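Local coordinates for protein histone acetyltransferase (Trypanosoma brucei brucei, PDB 6IF4) that probably transfers acetyl groups from acetyl-CoA to histone lysine side chains, as a MYST-family enzyme whose presumed N-terminal Tudor domain forms this chain, at residues Gln8-Thr13 with His19-Gln24; Gln24-Asp29 with Leu35-His40; Val39-Gln44 with Met48-Pro53. One frame throughout, in Å; residues are numbered along the deposited sequence.

Contact 1 (Gln8-Thr13 with His19-Gln24)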
loop_
_atom_site.group_PDB
_atom_site.type_symbol
_atom_site.label_atom_id
_atom_site.label_comp_id
_atom_site.label_asym_id
_atom_site.label_seq_id
_atom_site.Cartn_x
_atom_site.Cartn_y
_atom_site.Cartn_z
ATOM N N GLN B 8 1.938 -4.024 -8.052
ATOM C CA GLN B 8 3.342 -3.886 -7.689
ATOM C C GLN B 8 3.609 -4.484 -6.313
ATOM O O GLN B 8 2.853 -4.268 -5.363
ATOM C CB GLN B 8 3.749 -2.414 -7.701
ATOM C CG GLN B 8 5.201 -2.162 -7.328
ATOM C CD GLN B 8 5.619 -0.732 -7.573
ATOM O OE1 GLN B 8 4.854 0.064 -8.116
ATOM N NE2 GLN B 8 6.838 -0.394 -7.171
ATOM N N LYS B 9 4.702 -5.235 -6.206
ATOM C CA LYS B 9 5.155 -5.737 -4.917
ATOM C C LYS B 9 5.832 -4.616 -4.140
ATOM O O LYS B 9 6.698 -3.912 -4.671
ATOM C CB LYS B 9 6.118 -6.905 -5.106
ATOM C CG LYS B 9 5.687 -7.887 -6.182
ATOM C CD LYS B 9 6.269 -9.259 -5.931
ATOM C CE LYS B 9 5.539 -10.314 -6.746
ATOM N NZ LYS B 9 4.081 -10.307 -6.459
ATOM N N VAL B 10 5.436 -4.450 -2.879
ATOM C CA VAL B 10 5.939 -3.384 -2.024
ATOM C C VAL B 10 6.151 -3.937 -0.621
ATOM O O VAL B 10 5.767 -5.065 -0.303
ATOM C CB VAL B 10 4.974 -2.179 -1.965
ATOM C CG1 VAL B 10 4.782 -1.554 -3.348
ATOM C CG2 VAL B 10 3.644 -2.606 -1.365
ATOM N N TYR B 11 6.790 -3.124 0.212
ATOM C CA TYR B 11 6.768 -3.289 1.655
ATOM C C TYR B 11 5.858 -2.215 2.230
ATOM O O TYR B 11 5.937 -1.050 1.830
ATOM C CB TYR B 11 8.165 -3.164 2.264
ATOM C CG TYR B 11 9.078 -4.342 2.004
ATOM C CD1 TYR B 11 8.886 -5.554 2.656
ATOM C CD2 TYR B 11 10.139 -4.237 1.115
ATOM C CE1 TYR B 11 9.724 -6.631 2.423
ATOM C CE2 TYR B 11 10.981 -5.308 0.876
ATOM C CZ TYR B 11 10.769 -6.501 1.531
ATOM O OH TYR B 11 11.607 -7.568 1.291
ATOM N N ALA B 12 4.996 -2.607 3.158
ATOM C CA ALA B 12 4.034 -1.692 3.751
ATOM C C ALA B 12 4.113 -1.787 5.265
ATOM O O ALA B 12 4.222 -2.882 5.823
ATOM C CB ALA B 12 2.606 -1.991 3.282
ATOM N N THR B 13 4.074 -0.635 5.926
ATOM C CA THR B 13 4.058 -0.640 7.377
ATOM C C THR B 13 2.730 -1.184 7.887
ATOM O O THR B 13 1.670 -0.989 7.281
ATOM C CB THR B 13 4.292 0.763 7.939
ATOM O OG1 THR B 13 3.265 1.646 7.475
ATOM C CG2 THR B 13 5.651 1.288 7.510
ATOM N N HIS B 19 5.967 -5.114 6.233
ATOM C CA HIS B 19 5.573 -6.443 5.789
ATOM C C HIS B 19 5.459 -6.456 4.274
ATOM O O HIS B 19 5.048 -5.461 3.669
ATOM C CB HIS B 19 4.249 -6.875 6.421
ATOM C CG HIS B 19 4.337 -7.118 7.894
ATOM N ND1 HIS B 19 4.735 -8.326 8.427
ATOM C CD2 HIS B 19 4.087 -6.307 8.948
ATOM C CE1 HIS B 19 4.723 -8.249 9.745
ATOM N NE2 HIS B 19 4.331 -7.034 10.088
ATOM N N ALA B 20 5.833 -7.580 3.666
ATOM C CA ALA B 20 5.617 -7.751 2.236
ATOM C C ALA B 20 4.139 -7.575 1.906
ATOM O O ALA B 20 3.262 -8.074 2.615
ATOM C CB ALA B 20 6.100 -9.129 1.784
ATOM N N ALA B 21 3.865 -6.843 0.829
ATOM C CA ALA B 21 2.495 -6.530 0.456
ATOM C C ALA B 21 2.413 -6.354 -1.055
ATOM O O ALA B 21 3.421 -6.383 -1.766
ATOM C CB ALA B 21 2.000 -5.279 1.191
ATOM N N ILE B 22 1.189 -6.156 -1.536
ATOM C CA ILE B 22 0.909 -5.899 -2.941
ATOM C C ILE B 22 -0.151 -4.811 -2.991
ATOM O O ILE B 22 -1.002 -4.706 -2.104
ATOM C CB ILE B 22 0.431 -7.170 -3.691
ATOM C CG1 ILE B 22 1.504 -8.259 -3.681
ATOM C CG2 ILE B 22 0.039 -6.855 -5.130
ATOM C CD1 ILE B 22 0.990 -9.621 -4.103
ATOM N N ILE B 23 -0.084 -3.978 -4.019
ATOM C CA ILE B 23 -1.048 -2.901 -4.187
ATOM C C ILE B 23 -2.235 -3.420 -4.987
ATOM O O ILE B 23 -2.084 -3.867 -6.129
ATOM C CB ILE B 23 -0.396 -1.684 -4.846
ATOM C CG1 ILE B 23 0.493 -1.026 -3.794
ATOM C CG2 ILE B 23 -1.446 -0.710 -5.353
ATOM C CD1 ILE B 23 1.273 0.079 -4.287
ATOM N N GLN B 24 -3.419 -3.361 -4.379
ATOM C CA GLN B 24 -4.631 -3.854 -5.015
ATOM C C GLN B 24 -5.332 -2.795 -5.835
ATOM O O GLN B 24 -5.933 -3.118 -6.866
ATOM C CB GLN B 24 -5.621 -4.342 -3.956
ATOM C CG GLN B 24 -5.242 -5.618 -3.238
ATOM C CD GLN B 24 -6.456 -6.473 -2.941
ATOM O OE1 GLN B 24 -6.351 -7.692 -2.770
ATOM N NE2 GLN B 24 -7.626 -5.842 -2.910
#
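The Y11 ring meets strand 19-24 along its CD1 side. There H19 C lies at the ring edge, close to its plane and 3.9 Å from Y11 CD1, while A20 N comes in obliquely, 3.8 Å from the same CD1. Y11 CG stands beside the backbone N and opposite the carbonyl carbon (chi1 -73°), which leans the ring over the neighbouring strand. On the same face K9 and I22 run side by side in one direction, and K9 NZ ends 3.9 Å from I22 CD1.

On the other face V10, A12 and A21 are buried and meet through apolar groups, with I23 beside them. A21 CB packs 3.9 Å from A12 CB and also touches CG2 of V10. V10 CG1 reaches I23 CD1 at 4.0 Å, the two side chains crossing at about a right angle. L57, from strand 57-59, lies against both A12 and I23.

V10 with A21 and A12 with H19 are the hydrogen-bonded pairs of this antiparallel ladder. The V10 N to A21 O bond is 3.0 Å long and almost perfectly straight (179°), although its donor stands above the carbonyl plane. I23 N extends the ladder to Q8 O. The strand directions differ by 122°, a strong twist that suits a beta hairpin in a small SH3-like barrel such as the Tudor fold.

V10 O and A21 O lie 3.1 Å apart, two acceptors with no bond between them. R60 donates NE to the first and NH2 to the second, so its guanidinium probably offsets the repulsion and ties the C-terminal end to the hairpin.

Contact 2 (Gln24-Asp29 with Leu35-His40); sequences QEVAHD and LLYYVH
H28 and L35 extend side by side, and a methyl of L35 is laid on the imidazole. L35 CD2 sits over one face of the H28 ring, 3.5 Å from the ring centroid and 20° off the normal. It is shifted toward the rim, which leaves it closest to H28 ND1. The same CD2 meets V26 CG1 at 3.8 Å, so one leucine branch touches both residues. V26 and Y37 also point the same way: CG2 of V26 lies at the edge of the phenol ring, 3.6 Å from Y37 CD1. Beyond this contact the Y37 ring meets F4 edge-to-face.

Across the sheet from V26 and Y37, E25 and Y38 bring their CB atoms together. Here the ladder breaks step in a classic beta bulge, in which Q24 and E25 on one strand stand opposite the single residue Y38 on the other. Y38 O takes a short bond from Q24 N (2.6 Å), nearly along the C=O axis, and a weak one from E25 N (3.4 Å). In this antiparallel hairpin of the SH3-like fold, A27 and L36 form a regular hydrogen-bonded pair farther along.

The bulge directs Q24 toward strand 35-40, where it runs alongside Y38, whose CG, anti to the backbone N, sets the ring beside it. Q24 NE2 lies in the ring plane at the phenol edge, 3.7 Å from Y38 CD2, with the amide turned 63° from the ring. The other end of that amide reaches H40: Q24 OE1 comes within 3.7 Å of H40 CB, while the imidazole carries its ND1 onward to D49. W51 meets the Y38 ring with the two planes at about 45°.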
loop_
_atom_site.group_PDB
_atom_site.type_symbol
_atom_site.label_atom_id
_atom_site.label_comp_id
_atom_site.label_asym_id
_atom_site.label_seq_id
_atom_site.Cartn_x
_atom_site.Cartn_y
_atom_site.Cartn_z
ATOM N N GLN B 24 -3.419 -3.361 -4.379
ATOM C CA GLN B 24 -4.631 -3.854 -5.015
ATOM C C GLN B 24 -5.332 -2.795 -5.835
ATOM O O GLN B 24 -5.933 -3.118 -6.866
ATOM C CB GLN B 24 -5.621 -4.342 -3.956
ATOM C CG GLN B 24 -5.242 -5.618 -3.238
ATOM C CD GLN B 24 -6.456 -6.473 -2.941
ATOM O OE1 GLN B 24 -6.351 -7.692 -2.770
ATOM N NE2 GLN B 24 -7.626 -5.842 -2.910
ATOM N N GLU B 25 -5.239 -1.537 -5.416
ATOM C CA GLU B 25 -5.977 -0.454 -6.039
ATOM C C GLU B 25 -5.226 0.843 -5.800
ATOM O O GLU B 25 -4.486 0.978 -4.823
ATOM C CB GLU B 25 -7.401 -0.321 -5.471
ATOM C CG GLU B 25 -8.332 -1.483 -5.751
ATOM C CD GLU B 25 -8.719 -1.585 -7.211
ATOM O OE1 GLU B 25 -8.586 -0.577 -7.935
ATOM O OE2 GLU B 25 -9.160 -2.675 -7.632
ATOM N N VAL B 26 -5.414 1.786 -6.713
ATOM C CA VAL B 26 -4.899 3.140 -6.578
ATOM C C VAL B 26 -6.078 4.090 -6.710
ATOM O O VAL B 26 -6.966 3.877 -7.544
ATOM C CB VAL B 26 -3.816 3.441 -7.635
ATOM C CG1 VAL B 26 -3.386 4.900 -7.572
ATOM C CG2 VAL B 26 -2.618 2.523 -7.442
ATOM N N ALA B 27 -6.092 5.136 -5.889
ATOM C CA ALA B 27 -7.165 6.113 -5.946
ATOM C C ALA B 27 -6.618 7.474 -5.550
ATOM O O ALA B 27 -5.769 7.581 -4.661
ATOM C CB ALA B 27 -8.328 5.731 -5.023
ATOM N N HIS B 28 -7.083 8.494 -6.255
ATOM C CA HIS B 28 -6.677 9.884 -5.965
ATOM C C HIS B 28 -7.640 10.467 -4.925
ATOM O O HIS B 28 -8.808 10.406 -5.156
ATOM C CB HIS B 28 -6.677 10.735 -7.246
ATOM C CG HIS B 28 -6.081 10.102 -8.455
ATOM N ND1 HIS B 28 -4.956 10.611 -9.064
ATOM C CD2 HIS B 28 -6.446 9.026 -9.190
ATOM C CE1 HIS B 28 -4.633 9.858 -10.093
ATOM N NE2 HIS B 28 -5.525 8.897 -10.195
ATOM N N ASP B 29 -7.146 10.856 -3.762
ATOM C CA ASP B 29 -7.899 11.557 -2.729
ATOM C C ASP B 29 -8.162 12.967 -3.243
ATOM O O ASP B 29 -7.228 13.765 -3.383
ATOM C CB ASP B 29 -7.124 11.553 -1.417
ATOM C CG ASP B 29 -7.908 12.123 -0.258
ATOM O OD1 ASP B 29 -9.155 12.031 -0.234
ATOM O OD2 ASP B 29 -7.246 12.663 0.651
ATOM N N LEU B 35 -2.183 10.481 -3.934
ATOM C CA LEU B 35 -2.522 9.098 -4.316
ATOM C C LEU B 35 -2.553 8.253 -3.040
ATOM O O LEU B 35 -1.677 8.412 -2.241
ATOM C CB LEU B 35 -1.464 8.571 -5.271
ATOM C CG LEU B 35 -1.598 9.060 -6.702
ATOM C CD1 LEU B 35 -0.495 8.531 -7.580
ATOM C CD2 LEU B 35 -2.922 8.678 -7.271
ATOM N N LEU B 36 -3.583 7.434 -2.898
ATOM C CA LEU B 36 -3.705 6.450 -1.805
ATOM C C LEU B 36 -3.772 5.059 -2.443
ATOM O O LEU B 36 -4.345 4.905 -3.488
ATOM C CB LEU B 36 -4.921 6.724 -0.933
ATOM C CG LEU B 36 -4.921 8.079 -0.252
ATOM C CD1 LEU B 36 -6.179 8.288 0.548
ATOM C CD2 LEU B 36 -3.700 8.243 0.590
ATOM N N TYR B 37 -3.195 4.108 -1.751
ATOM C CA TYR B 37 -3.040 2.754 -2.254
ATOM C C TYR B 37 -3.738 1.783 -1.317
ATOM O O TYR B 37 -3.531 1.832 -0.102
ATOM C CB TYR B 37 -1.556 2.400 -2.389
ATOM C CG TYR B 37 -0.754 3.446 -3.137
ATOM C CD1 TYR B 37 -0.660 3.418 -4.522
ATOM C CD2 TYR B 37 -0.106 4.473 -2.457
ATOM C CE1 TYR B 37 0.061 4.373 -5.208
ATOM C CE2 TYR B 37 0.619 5.433 -3.136
ATOM C CZ TYR B 37 0.700 5.377 -4.512
ATOM O OH TYR B 37 1.417 6.329 -5.196
ATOM N N TYR B 38 -4.561 0.908 -1.885
ATOM C CA TYR B 38 -5.195 -0.160 -1.126
ATOM C C TYR B 38 -4.251 -1.350 -1.176
ATOM O O TYR B 38 -4.112 -1.998 -2.218
ATOM C CB TYR B 38 -6.561 -0.514 -1.705
ATOM C CG TYR B 38 -7.409 -1.347 -0.775
ATOM C CD1 TYR B 38 -7.819 -0.847 0.453
ATOM C CD2 TYR B 38 -7.795 -2.635 -1.121
ATOM C CE1 TYR B 38 -8.595 -1.604 1.310
ATOM C CE2 TYR B 38 -8.570 -3.400 -0.270
ATOM C CZ TYR B 38 -8.967 -2.879 0.944
ATOM O OH TYR B 38 -9.737 -3.637 1.795
ATOM N N VAL B 39 -3.595 -1.630 -0.059
ATOM C CA VAL B 39 -2.546 -2.638 -0.015
ATOM C C VAL B 39 -3.106 -3.907 0.600
ATOM O O VAL B 39 -3.968 -3.864 1.488
ATOM C CB VAL B 39 -1.310 -2.131 0.758
ATOM C CG1 VAL B 39 -0.992 -0.692 0.367
ATOM C CG2 VAL B 39 -1.506 -2.251 2.261
ATOM N N HIS B 40 -2.646 -5.044 0.095
ATOM C CA HIS B 40 -2.924 -6.338 0.693
ATOM C C HIS B 40 -1.619 -6.911 1.221
ATOM O O HIS B 40 -0.635 -7.006 0.480
ATOM C CB HIS B 40 -3.558 -7.295 -0.322
ATOM C CG HIS B 40 -3.617 -8.716 0.148
ATOM N ND1 HIS B 40 -4.405 -9.118 1.205
ATOM C CD2 HIS B 40 -2.989 -9.831 -0.297
ATOM C CE1 HIS B 40 -4.255 -10.416 1.397
ATOM N NE2 HIS B 40 -3.402 -10.874 0.498
#

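Contact 3 (Val39-Gln44 with Met48-Pro53)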
loop_
_atom_site.group_PDB
_atom_site.type_symbol
_atom_site.label_atom_id
_atom_site.label_comp_id
_atom_site.label_asym_id
_atom_site.label_seq_id
_atom_site.Cartn_x
_atom_site.Cartn_y
_atom_site.Cartn_z
ATOM N N VAL B 39 -3.595 -1.630 -0.059
ATOM C CA VAL B 39 -2.546 -2.638 -0.015
ATOM C C VAL B 39 -3.106 -3.907 0.600
ATOM O O VAL B 39 -3.968 -3.864 1.488
ATOM C CB VAL B 39 -1.310 -2.131 0.758
ATOM C CG1 VAL B 39 -0.992 -0.692 0.367
ATOM C CG2 VAL B 39 -1.506 -2.251 2.261
ATOM N N HIS B 40 -2.646 -5.044 0.095
ATOM C CA HIS B 40 -2.924 -6.338 0.693
ATOM C C HIS B 40 -1.619 -6.911 1.221
ATOM O O HIS B 40 -0.635 -7.006 0.480
ATOM C CB HIS B 40 -3.558 -7.295 -0.322
ATOM C CG HIS B 40 -3.617 -8.716 0.148
ATOM N ND1 HIS B 40 -4.405 -9.118 1.205
ATOM C CD2 HIS B 40 -2.989 -9.831 -0.297
ATOM C CE1 HIS B 40 -4.255 -10.416 1.397
ATOM N NE2 HIS B 40 -3.402 -10.874 0.498
ATOM N N TYR B 41 -1.605 -7.271 2.500
ATOM C CA TYR B 41 -0.423 -7.876 3.090
ATOM C C TYR B 41 -0.384 -9.330 2.654
ATOM O O TYR B 41 -1.347 -10.081 2.846
ATOM C CB TYR B 41 -0.432 -7.748 4.608
ATOM C CG TYR B 41 -0.414 -6.312 5.054
ATOM C CD1 TYR B 41 0.787 -5.635 5.244
ATOM C CD2 TYR B 41 -1.599 -5.622 5.264
ATOM C CE1 TYR B 41 0.800 -4.313 5.642
ATOM C CE2 TYR B 41 -1.595 -4.309 5.657
ATOM C CZ TYR B 41 -0.396 -3.658 5.847
ATOM O OH TYR B 41 -0.406 -2.346 6.243
ATOM N N VAL B 42 0.743 -9.715 2.062
ATOM C CA VAL B 42 0.857 -10.985 1.362
ATOM C C VAL B 42 0.643 -12.174 2.290
ATOM O O VAL B 42 0.073 -13.194 1.884
ATOM C CB VAL B 42 2.231 -11.014 0.674
ATOM C CG1 VAL B 42 2.715 -12.407 0.540
ATOM C CG2 VAL B 42 2.150 -10.301 -0.672
ATOM N N GLU B 43 1.056 -12.063 3.547
ATOM C CA GLU B 43 0.906 -13.139 4.515
ATOM C C GLU B 43 -0.091 -12.777 5.609
ATOM O O GLU B 43 0.045 -13.214 6.755
ATOM C CB GLU B 43 2.263 -13.506 5.109
ATOM C CG GLU B 43 3.209 -14.094 4.076
ATOM C CD GLU B 43 4.279 -14.968 4.685
ATOM O OE1 GLU B 43 4.043 -16.187 4.811
ATOM O OE2 GLU B 43 5.356 -14.438 5.026
ATOM N N GLN B 44 -1.096 -11.976 5.264
ATOM C CA GLN B 44 -2.212 -11.704 6.153
ATOM C C GLN B 44 -3.533 -11.887 5.417
ATOM O O GLN B 44 -3.597 -11.850 4.186
ATOM C CB GLN B 44 -2.136 -10.283 6.737
ATOM C CG GLN B 44 -0.799 -9.938 7.369
ATOM C CD GLN B 44 -0.772 -10.199 8.862
ATOM O OE1 GLN B 44 -1.814 -10.253 9.516
ATOM N NE2 GLN B 44 0.426 -10.369 9.408
ATOM N N MET B 48 -6.959 -7.551 6.863
ATOM C CA MET B 48 -5.910 -6.600 7.197
ATOM C C MET B 48 -5.648 -5.579 6.094
ATOM O O MET B 48 -4.840 -4.670 6.310
ATOM C CB MET B 48 -4.613 -7.336 7.538
ATOM C CG MET B 48 -4.774 -8.326 8.678
ATOM S SD MET B 48 -5.194 -7.502 10.226
ATOM C CE MET B 48 -3.770 -6.448 10.455
ATOM N N ASP B 49 -6.287 -5.744 4.953
ATOM C CA ASP B 49 -6.143 -4.808 3.827
ATOM C C ASP B 49 -6.505 -3.388 4.269
ATOM O O ASP B 49 -7.463 -3.208 5.006
ATOM C CB ASP B 49 -7.001 -5.196 2.649
ATOM C CG ASP B 49 -6.674 -6.546 2.058
ATOM O OD1 ASP B 49 -5.756 -7.164 2.489
ATOM O OD2 ASP B 49 -7.323 -6.895 1.166
ATOM N N ARG B 50 -5.774 -2.423 3.746
ATOM C CA ARG B 50 -6.081 -1.036 4.119
ATOM C C ARG B 50 -5.550 -0.025 3.118
ATOM O O ARG B 50 -4.730 -0.334 2.334
ATOM C CB ARG B 50 -5.464 -0.676 5.467
ATOM C CG ARG B 50 -4.011 -1.029 5.632
ATOM C CD ARG B 50 -3.674 -0.940 7.110
ATOM N NE ARG B 50 -4.112 -2.181 7.698
ATOM C CZ ARG B 50 -4.445 -2.395 8.945
ATOM N NH1 ARG B 50 -4.435 -1.425 9.828
ATOM N NH2 ARG B 50 -4.800 -3.598 9.314
ATOM N N TRP B 51 -6.126 1.151 3.209
ATOM C CA TRP B 51 -5.673 2.275 2.403
ATOM C C TRP B 51 -4.490 2.948 3.092
ATOM O O TRP B 51 -4.550 3.247 4.288
ATOM C CB TRP B 51 -6.806 3.277 2.194
ATOM C CG TRP B 51 -7.883 2.784 1.284
ATOM C CD1 TRP B 51 -9.062 2.207 1.650
ATOM C CD2 TRP B 51 -7.881 2.823 -0.148
ATOM N NE1 TRP B 51 -9.795 1.885 0.537
ATOM C CE2 TRP B 51 -9.093 2.252 -0.582
ATOM C CE3 TRP B 51 -6.972 3.285 -1.106
ATOM C CZ2 TRP B 51 -9.421 2.130 -1.930
ATOM C CZ3 TRP B 51 -7.298 3.163 -2.444
ATOM C CH2 TRP B 51 -8.512 2.589 -2.844
ATOM N N LEU B 52 -3.418 3.186 2.345
ATOM C CA LEU B 52 -2.229 3.812 2.907
ATOM C C LEU B 52 -1.687 4.853 1.961
ATOM O O LEU B 52 -1.820 4.725 0.731
ATOM C CB LEU B 52 -1.132 2.776 3.204
ATOM C CG LEU B 52 -1.465 1.702 4.238
ATOM C CD1 LEU B 52 -0.382 0.634 4.269
ATOM C CD2 LEU B 52 -1.651 2.332 5.610
ATOM N N PRO B 53 -1.069 5.917 2.475
ATOM C CA PRO B 53 -0.353 6.862 1.627
ATOM C C PRO B 53 1.000 6.293 1.213
ATOM O O PRO B 53 1.468 5.280 1.736
ATOM C CB PRO B 53 -0.191 8.088 2.525
ATOM C CG PRO B 53 -0.098 7.506 3.895
ATOM C CD PRO B 53 -1.010 6.304 3.901
HETATM O O HOH W 1 -3.822 -7.933 4.352
#
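Hydrogen bonds of two sorts join these segments, beginning with the backbone pair V39 and R50. V39 N donates to R50 O at 2.9 Å, and R50 N returns a bond to V39 O that lies in the carbonyl plane. This is the one beta bridge between the segments, whose short strands run at 115° to each other.

Side chains make the second sort. H40 ND1 donates to D49 OD1 at 2.7 Å, meeting the oxygen on its syn side and lying close to the carboxylate plane. The oxygen is at the imidazole edge, in the ring plane, and the two flat groups stand nearly perpendicular (82°). H40 CG is anti to the backbone N (chi1 168°), an orientation that carries the ring across to the aspartate. The same OD1 accepts from a water at 2.8 Å, and that water in turn accepts from Y41 N at 3.0 Å. One carboxylate oxygen thus fixes the rotation of H40 and, through the water, satisfies a backbone N-H. Its charge would probably favour a protonated imidazole.

Within segment 48-53, R50 curls back side-on, giving both NE (2.9 Å) and NH2 to M48 O from one face of that carbonyl. M48 O also lies at the Y41 ring edge, 3.3 Å from Y41 CE2.

Apolar contacts add to these bonds: V39 CG2 meets L52 CD1 at 3.7 Å, the side chains at about a right angle, and M48 CB packs on Y41 CD2. L52 CD1 also touches Y41 OH, which is hydrogen-bonded to T13 O. M48 CG lies against both CB and OE1 of Q44.

The chain turns away from strand 35-41 through a type I turn from Y41 to Q44 and comes back as strand 50-53, an antiparallel beta hairpin of the SH3-like Tudor-knot fold.

Overall arrangement
The three contacts follow one another along the chain as successive hairpins of a single antiparallel sheet, ordered 50-53, 35-41, 18-28, 9-13, 57-59. Contacts 1 and 2 use the two ends of the long strand 18-28, sharing Q24, with centres about 11 Å apart on opposite sides of the chain's centre. Contacts 2 and 3 share strand 35-41 through V39 and H40, about 10 Å apart. The sheet's curl brings contacts 1 and 3 closest, with centres about 7 Å apart, and a probable hydrogen bond from H40 N to I22 O links them. Together they form much of the compact SH3-like domain, consistent with the presumed Tudor module of a chromatin-associated acetyltransferase.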